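Local coordinates for protein putative 2,5-diketo-D-gluconic acid reductase B (Sinorhizobium meliloti, PDB 3UP8) that probably reduces methylglyoxal to hydroxyacetone with NADPH, as an aldo/keto reductase with a closed parallel beta-alpha barrel, at residues L124-P130 against H154-F160; I140-N144 against L171-I176; A177-Y183 against M201-Y207. All blocks are in the same frame, centred on the assembly; numbering follows the deposited sequence.

Contact 1: residues L124-P130 against H154-F160; sequences LLLLHWP and HIGISNF. With ACT (acetate ion), chain C.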
loop_
_atom_site.group_PDB
_atom_site.type_symbol
_atom_site.label_atom_id
_atom_site.label_comp_id
_atom_site.label_asym_id
_atom_site.label_seq_id
_atom_site.Cartn_x
_atom_site.Cartn_y
_atom_site.Cartn_z
ATOM N N LEU A 124 8.788 -1.946 6.424
ATOM C CA LEU A 124 8.464 -2.751 5.250
ATOM C C LEU A 124 9.237 -2.272 4.030
ATOM O O LEU A 124 9.281 -1.063 3.748
ATOM C CB LEU A 124 6.954 -2.678 4.950
ATOM C CG LEU A 124 6.360 -3.554 3.835
ATOM C CD1 LEU A 124 6.735 -5.061 3.983
ATOM C CD2 LEU A 124 4.801 -3.368 3.730
ATOM N N LEU A 125 9.855 -3.216 3.318
ATOM C CA LEU A 125 10.565 -2.900 2.083
ATOM C C LEU A 125 10.029 -3.782 0.974
ATOM O O LEU A 125 9.979 -5.007 1.119
ATOM C CB LEU A 125 12.078 -3.100 2.232
ATOM C CG LEU A 125 12.954 -2.716 1.033
ATOM C CD1 LEU A 125 12.932 -1.199 0.821
ATOM C CD2 LEU A 125 14.402 -3.202 1.185
ATOM N N LEU A 126 9.615 -3.149 -0.120
ATOM C CA LEU A 126 9.038 -3.874 -1.251
ATOM C C LEU A 126 9.923 -3.767 -2.478
ATOM O O LEU A 126 10.636 -2.783 -2.684
ATOM C CB LEU A 126 7.645 -3.323 -1.590
ATOM C CG LEU A 126 6.631 -3.074 -0.470
ATOM C CD1 LEU A 126 5.334 -2.524 -1.063
ATOM C CD2 LEU A 126 6.341 -4.345 0.327
ATOM N N LEU A 127 9.868 -4.804 -3.295
ATOM C CA LEU A 127 10.298 -4.713 -4.672
ATOM C C LEU A 127 9.159 -4.011 -5.397
ATOM O O LEU A 127 8.005 -4.481 -5.381
ATOM C CB LEU A 127 10.548 -6.120 -5.260
ATOM C CG LEU A 127 11.503 -7.011 -4.455
ATOM C CD1 LEU A 127 11.532 -8.453 -4.986
ATOM C CD2 LEU A 127 12.934 -6.413 -4.407
ATOM N N HIS A 128 9.488 -2.893 -6.041
ATOM C CA HIS A 128 8.459 -2.004 -6.593
ATOM C C HIS A 128 7.713 -2.596 -7.793
ATOM O O HIS A 128 6.496 -2.469 -7.892
ATOM C CB HIS A 128 9.074 -0.635 -6.945
ATOM C CG HIS A 128 8.094 0.495 -6.919
ATOM N ND1 HIS A 128 8.469 1.797 -6.662
ATOM C CD2 HIS A 128 6.750 0.520 -7.105
ATOM C CE1 HIS A 128 7.403 2.576 -6.701
ATOM N NE2 HIS A 128 6.346 1.827 -6.960
ATOM N N TRP A 129 8.450 -3.257 -8.685
ATOM C CA TRP A 129 7.892 -3.859 -9.885
ATOM C C TRP A 129 8.610 -5.176 -10.148
ATOM O O TRP A 129 9.786 -5.296 -9.816
ATOM C CB TRP A 129 8.051 -2.928 -11.094
ATOM C CG TRP A 129 7.121 -1.753 -11.042
ATOM C CD1 TRP A 129 7.372 -0.541 -10.486
ATOM C CD2 TRP A 129 5.778 -1.702 -11.536
ATOM N NE1 TRP A 129 6.270 0.274 -10.604
ATOM C CE2 TRP A 129 5.275 -0.423 -11.237
ATOM C CE3 TRP A 129 4.951 -2.618 -12.202
ATOM C CZ2 TRP A 129 3.983 -0.029 -11.584
ATOM C CZ3 TRP A 129 3.659 -2.221 -12.550
ATOM C CH2 TRP A 129 3.190 -0.943 -12.222
ATOM N N PRO A 130 7.914 -6.161 -10.757
ATOM C CA PRO A 130 8.524 -7.473 -11.072
ATOM C C PRO A 130 9.445 -7.491 -12.295
ATOM O O PRO A 130 10.391 -8.292 -12.334
ATOM C CB PRO A 130 7.312 -8.368 -11.333
ATOM C CG PRO A 130 6.283 -7.426 -11.868
ATOM C CD PRO A 130 6.471 -6.148 -11.065
ATOM N N HIS A 154 10.148 -6.159 7.841
ATOM C CA HIS A 154 9.346 -7.067 7.032
ATOM C C HIS A 154 9.621 -6.788 5.567
ATOM O O HIS A 154 10.004 -5.674 5.200
ATOM C CB HIS A 154 7.871 -6.846 7.348
ATOM C CG HIS A 154 7.568 -6.953 8.800
ATOM N ND1 HIS A 154 7.466 -8.163 9.450
ATOM C CD2 HIS A 154 7.359 -5.999 9.737
ATOM C CE1 HIS A 154 7.219 -7.948 10.728
ATOM N NE2 HIS A 154 7.152 -6.645 10.928
ATOM N N ILE A 155 9.475 -7.811 4.732
ATOM C CA ILE A 155 9.742 -7.663 3.303
ATOM C C ILE A 155 8.482 -7.983 2.477
ATOM O O ILE A 155 7.626 -8.752 2.911
ATOM C CB ILE A 155 10.946 -8.535 2.844
ATOM C CG1 ILE A 155 10.740 -10.030 3.186
ATOM C CG2 ILE A 155 12.256 -8.017 3.456
ATOM C CD1 ILE A 155 11.705 -10.951 2.425
ATOM N N GLY A 156 8.377 -7.391 1.295
ATOM C CA GLY A 156 7.263 -7.680 0.411
ATOM C C GLY A 156 7.500 -7.348 -1.039
ATOM O O GLY A 156 8.640 -7.055 -1.460
ATOM N N ILE A 157 6.407 -7.392 -1.802
ATOM C CA ILE A 157 6.443 -7.209 -3.246
ATOM C C ILE A 157 5.374 -6.243 -3.716
ATOM O O ILE A 157 4.471 -5.886 -2.966
ATOM C CB ILE A 157 6.307 -8.568 -3.979
ATOM C CG1 ILE A 157 4.996 -9.263 -3.547
ATOM C CG2 ILE A 157 7.562 -9.423 -3.699
ATOM C CD1 ILE A 157 4.800 -10.679 -4.063
ATOM N N SER A 158 5.475 -5.807 -4.966
ATOM C CA SER A 158 4.512 -4.864 -5.497
ATOM C C SER A 158 4.343 -5.128 -6.972
ATOM O O SER A 158 5.334 -5.274 -7.702
ATOM C CB SER A 158 4.948 -3.411 -5.211
ATOM O OG SER A 158 3.929 -2.464 -5.546
ATOM N N ASN A 159 3.079 -5.202 -7.397
ATOM C CA ASN A 159 2.688 -5.387 -8.787
ATOM C C ASN A 159 3.087 -6.745 -9.345
ATOM O O ASN A 159 3.295 -6.887 -10.556
ATOM C CB ASN A 159 3.249 -4.259 -9.656
ATOM C CG ASN A 159 2.845 -2.890 -9.149
ATOM O OD1 ASN A 159 1.665 -2.551 -9.153
ATOM N ND2 ASN A 159 3.819 -2.107 -8.684
ATOM N N PHE A 160 3.199 -7.731 -8.461
ATOM C CA PHE A 160 3.515 -9.089 -8.877
ATOM C C PHE A 160 2.209 -9.800 -9.250
ATOM O O PHE A 160 1.181 -9.627 -8.577
ATOM C CB PHE A 160 4.185 -9.850 -7.729
ATOM C CG PHE A 160 5.660 -9.565 -7.566
ATOM C CD1 PHE A 160 6.545 -10.597 -7.237
ATOM C CD2 PHE A 160 6.169 -8.279 -7.726
ATOM C CE1 PHE A 160 7.916 -10.342 -7.074
ATOM C CE2 PHE A 160 7.535 -8.019 -7.578
ATOM C CZ PHE A 160 8.411 -9.044 -7.250
HETATM C C ACT C . 3.090 3.194 -7.475
HETATM O O ACT C . 2.749 3.271 -6.274
HETATM O OXT ACT C . 4.276 3.457 -7.707
HETATM C CH3 ACT C . 2.154 2.810 -8.577
#
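With CG anti to the carbonyl carbon in both Trp129 (chi1 -73°) and Asn159 (chi1 -55°), the indole and the carboxamide come to lie flat against each other. Their planes are 13° apart. Asn159 ND2 sits over the centre of the indole and is 3.4 Å from Trp129 CE2. The same ND2 donates to His128 O at 2.8 Å, and that acceptor lies close to the amide plane. The other end of the amide is taken by Tyr206, whose hydroxyl bonds Asn159 OD1. Stack and bonds together fix the rotation of the amide.

The imidazole of His128 donates from NE2 to acetate OXT at 2.7 Å. Tyr70, the predicted proton donor, binds the same acetate. His128 is a predicted substrate-binding residue, so the ion probably marks the substrate pocket.

Further round the loops, Pro130 CB makes a CH-pi contact with the Phe160 ring, 4.0 Å from its centroid. Ile157 CB covers the opposite face of that ring. Leu127 CD1 comes within 3.9 Å of Phe160 CZ.

Between the strands the pairing is parallel. Gly156 N donates to Leu125 O at 2.9 Å, and Leu127 N to Gly156 O at 3.2 Å. Leu126 CD2 presses on Gly156 CA at 3.5 Å, a tight fit where a beta carbon on the glycine would clash.

The two strands, 122-127 and 152-158, are neighbours in the barrel and are joined through helix 136-148. Strand 91-96 pairs with the other edge of 122-127. Leu124 and Leu126 turn to the barrel interior and meet Thr178, while Ile157 and Phe160 pack outward on Met165 of helix 162-171.

Contact 2: residues I140-N144 against L171-I176; sequences IGALN and LSDAPI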
loop_
_atom_site.group_PDB
_atom_site.type_symbol
_atom_site.label_atom_id
_atom_site.label_comp_id
_atom_site.label_asym_id
_atom_site.label_seq_id
_atom_site.Cartn_x
_atom_site.Cartn_y
_atom_site.Cartn_z
ATOM N N ILE A 140 15.314 -11.203 -4.225
ATOM C CA ILE A 140 14.740 -11.768 -3.009
ATOM C C ILE A 140 15.866 -11.991 -2.004
ATOM O O ILE A 140 15.686 -11.746 -0.802
ATOM C CB ILE A 140 13.975 -13.100 -3.302
ATOM C CG1 ILE A 140 12.721 -12.863 -4.169
ATOM C CG2 ILE A 140 13.631 -13.830 -2.024
ATOM C CD1 ILE A 140 11.591 -12.045 -3.517
ATOM N N GLY A 141 17.027 -12.441 -2.496
ATOM C CA GLY A 141 18.207 -12.599 -1.635
ATOM C C GLY A 141 18.608 -11.294 -0.944
ATOM O O GLY A 141 18.940 -11.281 0.252
ATOM N N ALA A 142 18.609 -10.209 -1.713
ATOM C CA ALA A 142 18.950 -8.887 -1.174
ATOM C C ALA A 142 17.903 -8.406 -0.167
ATOM O O ALA A 142 18.275 -7.840 0.854
ATOM C CB ALA A 142 19.124 -7.894 -2.272
ATOM N N LEU A 143 16.610 -8.657 -0.430
ATOM C CA LEU A 143 15.566 -8.355 0.568
ATOM C C LEU A 143 15.847 -9.049 1.889
ATOM O O LEU A 143 15.791 -8.425 2.957
ATOM C CB LEU A 143 14.167 -8.780 0.095
ATOM C CG LEU A 143 13.332 -7.864 -0.792
ATOM C CD1 LEU A 143 12.051 -8.638 -1.183
ATOM C CD2 LEU A 143 12.995 -6.528 -0.102
ATOM N N ASN A 144 16.153 -10.348 1.827
ATOM C CA ASN A 144 16.459 -11.087 3.045
ATOM C C ASN A 144 17.729 -10.586 3.740
ATOM O O ASN A 144 17.807 -10.575 4.958
ATOM C CB ASN A 144 16.584 -12.587 2.743
ATOM C CG ASN A 144 15.233 -13.262 2.677
ATOM O OD1 ASN A 144 14.728 -13.746 3.684
ATOM N ND2 ASN A 144 14.617 -13.238 1.510
ATOM N N LEU A 171 11.055 -18.644 -2.957
ATOM C CA LEU A 171 12.489 -18.310 -2.916
ATOM C C LEU A 171 12.941 -17.599 -1.634
ATOM O O LEU A 171 14.140 -17.534 -1.354
ATOM C CB LEU A 171 12.868 -17.452 -4.125
ATOM C CG LEU A 171 12.753 -18.121 -5.493
ATOM C CD1 LEU A 171 12.938 -17.100 -6.602
ATOM C CD2 LEU A 171 13.761 -19.285 -5.625
ATOM N N SER A 172 11.993 -17.084 -0.857
ATOM C CA SER A 172 12.336 -16.208 0.286
ATOM C C SER A 172 12.358 -16.950 1.594
ATOM O O SER A 172 11.361 -17.558 1.974
ATOM C CB SER A 172 11.354 -15.034 0.385
ATOM O OG SER A 172 11.741 -14.140 1.417
ATOM N N ASP A 173 13.493 -16.869 2.291
ATOM C CA ASP A 173 13.631 -17.462 3.615
ATOM C C ASP A 173 12.615 -16.824 4.575
ATOM O O ASP A 173 11.897 -17.541 5.296
ATOM C CB ASP A 173 15.070 -17.305 4.124
ATOM C CG ASP A 173 15.302 -17.998 5.458
ATOM O OD1 ASP A 173 14.823 -19.131 5.642
ATOM O OD2 ASP A 173 15.973 -17.405 6.330
ATOM N N ALA A 174 12.550 -15.485 4.564
ATOM C CA ALA A 174 11.556 -14.740 5.346
ATOM C C ALA A 174 10.183 -14.751 4.655
ATOM O O ALA A 174 10.117 -14.790 3.422
ATOM C CB ALA A 174 12.024 -13.288 5.552
ATOM N N PRO A 175 9.084 -14.690 5.444
ATOM C CA PRO A 175 7.777 -14.582 4.823
ATOM C C PRO A 175 7.650 -13.300 4.010
ATOM O O PRO A 175 8.335 -12.291 4.296
ATOM C CB PRO A 175 6.794 -14.559 6.004
ATOM C CG PRO A 175 7.568 -15.006 7.195
ATOM C CD PRO A 175 9.008 -14.669 6.915
ATOM N N ILE A 176 6.813 -13.362 2.983
ATOM C CA ILE A 176 6.495 -12.196 2.166
ATOM C C ILE A 176 5.226 -11.615 2.778
ATOM O O ILE A 176 4.208 -12.288 2.840
ATOM C CB ILE A 176 6.230 -12.581 0.708
ATOM C CG1 ILE A 176 7.476 -13.220 0.074
ATOM C CG2 ILE A 176 5.716 -11.369 -0.099
ATOM C CD1 ILE A 176 8.660 -12.263 -0.110
#
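Asn144 reaches from its helix to the turn at Ser172-Ala174 with both ends of its carboxamide and carries the polar part of this contact, while Ile140 carries the apolar part. Asn144 OD1 accepts from Ala174 N at 2.9 Å. That N-H lies in the carbonyl plane, on a lone pair. The beta carbon of Ala174 lies beside the same oxygen. Asn144 ND2 donates to Ser172 OG at 3.0 Å in a nearly straight bond, 170° at the hydrogen. The hydroxyl lies near the amide plane.

Bonds within each segment extend the network. Asn144 ND2 also donates to Ile140 O, one turn back in its own helix, at 3.0 Å. This donor stands 45° out of the carbonyl plane. The helical bond from Asn144 N reaches Ile140 O from the opposite face, so two donors grip one oxygen. Ser172 OG accepts from the amide and donates to Ala174 O, at 2.7 Å. Ser172 OG is anti to its own backbone N (chi1 -176°), which sets the hydroxyl between the asparagine and the turn. With ND2 giving two bonds and OD1 receiving one, the amide is held in a single orientation.

The apolar contacts are fewer. Ile140 CG2 rests on Ser172 CB at 3.5 Å and lies farther from Leu171 CB, at 4.3 Å. Ile140 CD1 and Ile176 CD1 are in marginal contact at 4.5 Å. Ile155 of strand 152-158 touches Asn144, Ser172 and Ala174.

The contact lies away from the predicted active-site residues. It ties helix 136-148 to the link that leaves helix 162-171 and enters strand 176-182. A helix side chain is bound here to the backbone and a serine hydroxyl of the loop between the next helix and strand, within the TIM-barrel fold of the aldo/keto reductases.

Contact 3: residues A177-Y183 against M201-Y207; sequences ATNQVEY and MSLTSYY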
loop_
_atom_site.group_PDB
_atom_site.type_symbol
_atom_site.label_atom_id
_atom_site.label_comp_id
_atom_site.label_asym_id
_atom_site.label_seq_id
_atom_site.Cartn_x
_atom_site.Cartn_y
_atom_site.Cartn_z
ATOM N N ALA A 177 5.308 -10.373 3.252
ATOM C CA ALA A 177 4.228 -9.780 4.022
ATOM C C ALA A 177 3.001 -9.393 3.193
ATOM O O ALA A 177 1.860 -9.606 3.623
ATOM C CB ALA A 177 4.764 -8.544 4.793
ATOM N N THR A 178 3.232 -8.794 2.020
ATOM C CA THR A 178 2.171 -8.168 1.245
ATOM C C THR A 178 2.573 -8.088 -0.217
ATOM O O THR A 178 3.760 -8.135 -0.553
ATOM C CB THR A 178 1.823 -6.720 1.788
ATOM O OG1 THR A 178 0.526 -6.308 1.326
ATOM C CG2 THR A 178 2.854 -5.679 1.333
ATOM N N ASN A 179 1.566 -7.994 -1.077
ATOM C CA ASN A 179 1.739 -7.581 -2.467
ATOM C C ASN A 179 0.927 -6.292 -2.667
ATOM O O ASN A 179 -0.308 -6.285 -2.544
ATOM C CB ASN A 179 1.282 -8.690 -3.436
ATOM C CG ASN A 179 1.565 -8.351 -4.903
ATOM O OD1 ASN A 179 2.382 -7.481 -5.216
ATOM N ND2 ASN A 179 0.874 -9.033 -5.804
ATOM N N GLN A 180 1.636 -5.206 -2.941
ATOM C CA GLN A 180 1.009 -3.930 -3.149
ATOM C C GLN A 180 0.677 -3.787 -4.625
ATOM O O GLN A 180 1.559 -3.837 -5.489
ATOM C CB GLN A 180 1.894 -2.771 -2.664
ATOM C CG GLN A 180 1.225 -1.416 -2.888
ATOM C CD GLN A 180 1.967 -0.243 -2.269
ATOM O OE1 GLN A 180 2.458 -0.316 -1.130
ATOM N NE2 GLN A 180 2.022 0.865 -3.006
ATOM N N VAL A 181 -0.616 -3.642 -4.896
ATOM C CA VAL A 181 -1.144 -3.601 -6.254
ATOM C C VAL A 181 -2.247 -2.547 -6.383
ATOM O O VAL A 181 -2.844 -2.130 -5.387
ATOM C CB VAL A 181 -1.745 -4.962 -6.675
ATOM C CG1 VAL A 181 -0.662 -6.066 -6.701
ATOM C CG2 VAL A 181 -2.924 -5.362 -5.769
ATOM N N GLU A 182 -2.483 -2.114 -7.620
ATOM C CA GLU A 182 -3.632 -1.259 -7.948
ATOM C C GLU A 182 -4.903 -2.027 -7.623
ATOM O O GLU A 182 -5.064 -3.153 -8.056
ATOM C CB GLU A 182 -3.618 -0.933 -9.439
ATOM C CG GLU A 182 -4.745 -0.036 -9.870
ATOM C CD GLU A 182 -4.680 0.320 -11.335
ATOM O OE1 GLU A 182 -3.594 0.221 -11.937
ATOM O OE2 GLU A 182 -5.732 0.707 -11.879
ATOM N N TYR A 183 -5.794 -1.430 -6.838
ATOM C CA TYR A 183 -7.047 -2.103 -6.494
ATOM C C TYR A 183 -8.104 -1.050 -6.163
ATOM O O TYR A 183 -7.908 -0.204 -5.292
ATOM C CB TYR A 183 -6.836 -3.077 -5.328
ATOM C CG TYR A 183 -7.981 -4.044 -5.074
ATOM C CD1 TYR A 183 -8.856 -4.424 -6.094
ATOM C CD2 TYR A 183 -8.178 -4.586 -3.797
ATOM C CE1 TYR A 183 -9.916 -5.323 -5.844
ATOM C CE2 TYR A 183 -9.219 -5.487 -3.539
ATOM C CZ TYR A 183 -10.072 -5.848 -4.563
ATOM O OH TYR A 183 -11.093 -6.728 -4.269
HETATM N N MSE A 201 -0.136 -13.836 2.683
HETATM C CA MSE A 201 0.189 -12.423 2.572
HETATM C C MSE A 201 -1.080 -11.581 2.452
HETATM O O MSE A 201 -2.141 -12.107 2.154
HETATM C CB MSE A 201 1.155 -12.160 1.426
HETATM C CG MSE A 201 0.610 -12.388 0.043
HETATM SE SE MSE A 201 2.047 -12.245 -1.304
HETATM C CE MSE A 201 2.977 -13.892 -0.953
ATOM N N SER A 202 -0.959 -10.288 2.726
ATOM C CA SER A 202 -2.026 -9.338 2.462
ATOM C C SER A 202 -1.905 -8.739 1.063
ATOM O O SER A 202 -0.942 -8.981 0.327
ATOM C CB SER A 202 -2.016 -8.215 3.502
ATOM O OG SER A 202 -0.762 -7.541 3.469
ATOM N N LEU A 203 -2.923 -7.975 0.700
ATOM C CA LEU A 203 -2.888 -7.143 -0.464
ATOM C C LEU A 203 -2.939 -5.688 -0.001
ATOM O O LEU A 203 -3.819 -5.295 0.787
ATOM C CB LEU A 203 -4.088 -7.480 -1.341
ATOM C CG LEU A 203 -4.204 -6.839 -2.709
ATOM C CD1 LEU A 203 -5.135 -7.690 -3.576
ATOM C CD2 LEU A 203 -4.712 -5.404 -2.593
ATOM N N THR A 204 -1.986 -4.890 -0.465
ATOM C CA THR A 204 -2.068 -3.469 -0.230
ATOM C C THR A 204 -2.552 -2.743 -1.486
ATOM O O THR A 204 -1.936 -2.843 -2.537
ATOM C CB THR A 204 -0.744 -2.888 0.251
ATOM O OG1 THR A 204 -0.367 -3.542 1.466
ATOM C CG2 THR A 204 -0.899 -1.375 0.521
ATOM N N SER A 205 -3.650 -2.006 -1.342
ATOM C CA SER A 205 -4.280 -1.292 -2.456
ATOM C C SER A 205 -3.720 0.112 -2.664
ATOM O O SER A 205 -3.593 0.879 -1.704
ATOM C CB SER A 205 -5.789 -1.177 -2.196
ATOM O OG SER A 205 -6.354 -0.158 -3.007
ATOM N N TYR A 206 -3.398 0.440 -3.918
ATOM C CA TYR A 206 -3.232 1.836 -4.329
ATOM C C TYR A 206 -4.243 2.194 -5.429
ATOM O O TYR A 206 -4.825 1.301 -6.067
ATOM C CB TYR A 206 -1.783 2.195 -4.728
ATOM C CG TYR A 206 -1.224 1.523 -5.978
ATOM C CD1 TYR A 206 -1.527 2.008 -7.250
ATOM C CD2 TYR A 206 -0.362 0.429 -5.878
ATOM C CE1 TYR A 206 -1.004 1.407 -8.400
ATOM C CE2 TYR A 206 0.170 -0.180 -7.024
ATOM C CZ TYR A 206 -0.157 0.322 -8.278
ATOM O OH TYR A 206 0.356 -0.250 -9.420
ATOM N N TYR A 207 -4.444 3.499 -5.621
ATOM C CA TYR A 207 -5.400 4.063 -6.602
ATOM C C TYR A 207 -6.856 3.714 -6.287
ATOM O O TYR A 207 -7.655 3.472 -7.194
ATOM C CB TYR A 207 -5.066 3.645 -8.047
ATOM C CG TYR A 207 -4.466 4.754 -8.885
ATOM C CD1 TYR A 207 -3.323 4.527 -9.647
ATOM C CD2 TYR A 207 -5.049 6.027 -8.929
ATOM C CE1 TYR A 207 -2.765 5.542 -10.422
ATOM C CE2 TYR A 207 -4.498 7.051 -9.699
ATOM C CZ TYR A 207 -3.345 6.792 -10.444
ATOM O OH TYR A 207 -2.763 7.782 -11.195
#
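Tyr206 lays one face of its ring over the Val181-Glu182 peptide. Glu182 N stands 3.3 Å above the ring plane, offset toward the rim. The ring gets there because CG lies between the backbone N and the carbonyl carbon (chi1 66°), which folds it across the neighbouring strand. Glu182 CB adds a contact at 3.7 Å to Tyr206 CE1. A valine in place of Tyr206 would probably uncover this peptide and leave Asn159 OD1 without its hydroxyl partner.

On the same face of the sheet, three hydroxyls form a cluster. Thr178 OG1 is 2.8 Å from Ser202 OG and 2.9 Å from Thr204 OG1, hydrogen-bonded to both. Ser29 bonds the Ser202 hydroxyl as well. On the other face, Val181 CG2 packs on Leu203 CG at 3.6 Å, and Leu203 CD2 meets Tyr183 CD2. Ser205 OG donates to Tyr183 O at 2.8 Å, beyond the end of the strand.

Backbone bonds run the whole length in parallel register. The shortest is Val181 N to Thr204 O, 2.8 Å.

Strands 176-182 and 202-206, joined through helix 190-199, form a right-handed beta-alpha-beta unit of the TIM barrel. Gln180 lies beside Lys95 and Tyr70, predicted active-site residues, and a ring stacked below the nicotinamide is a known feature of aldo/keto reductases, a role consistent with Tyr206.

From the N terminus, strand 122-127 comes first, then helix 136-148. Contact 1 closes the loop through that helix when strand 152-158 pairs beside its predecessor. Contact 2 starts inside this loop and ends beyond it, after helix 162-171, so contacts 1 and 2 cross. Ile155 and Leu143 pack where the two meet, between sheet and outer helices. Contact 3 opens only after both have closed and spans helix 190-199. It is in series with them, yet strand 176-182 lies beside 152-158, so contacts 1 and 3 share one barrel wall. They meet where Ser158 and Asn159 adjoin Gln180 and Tyr206.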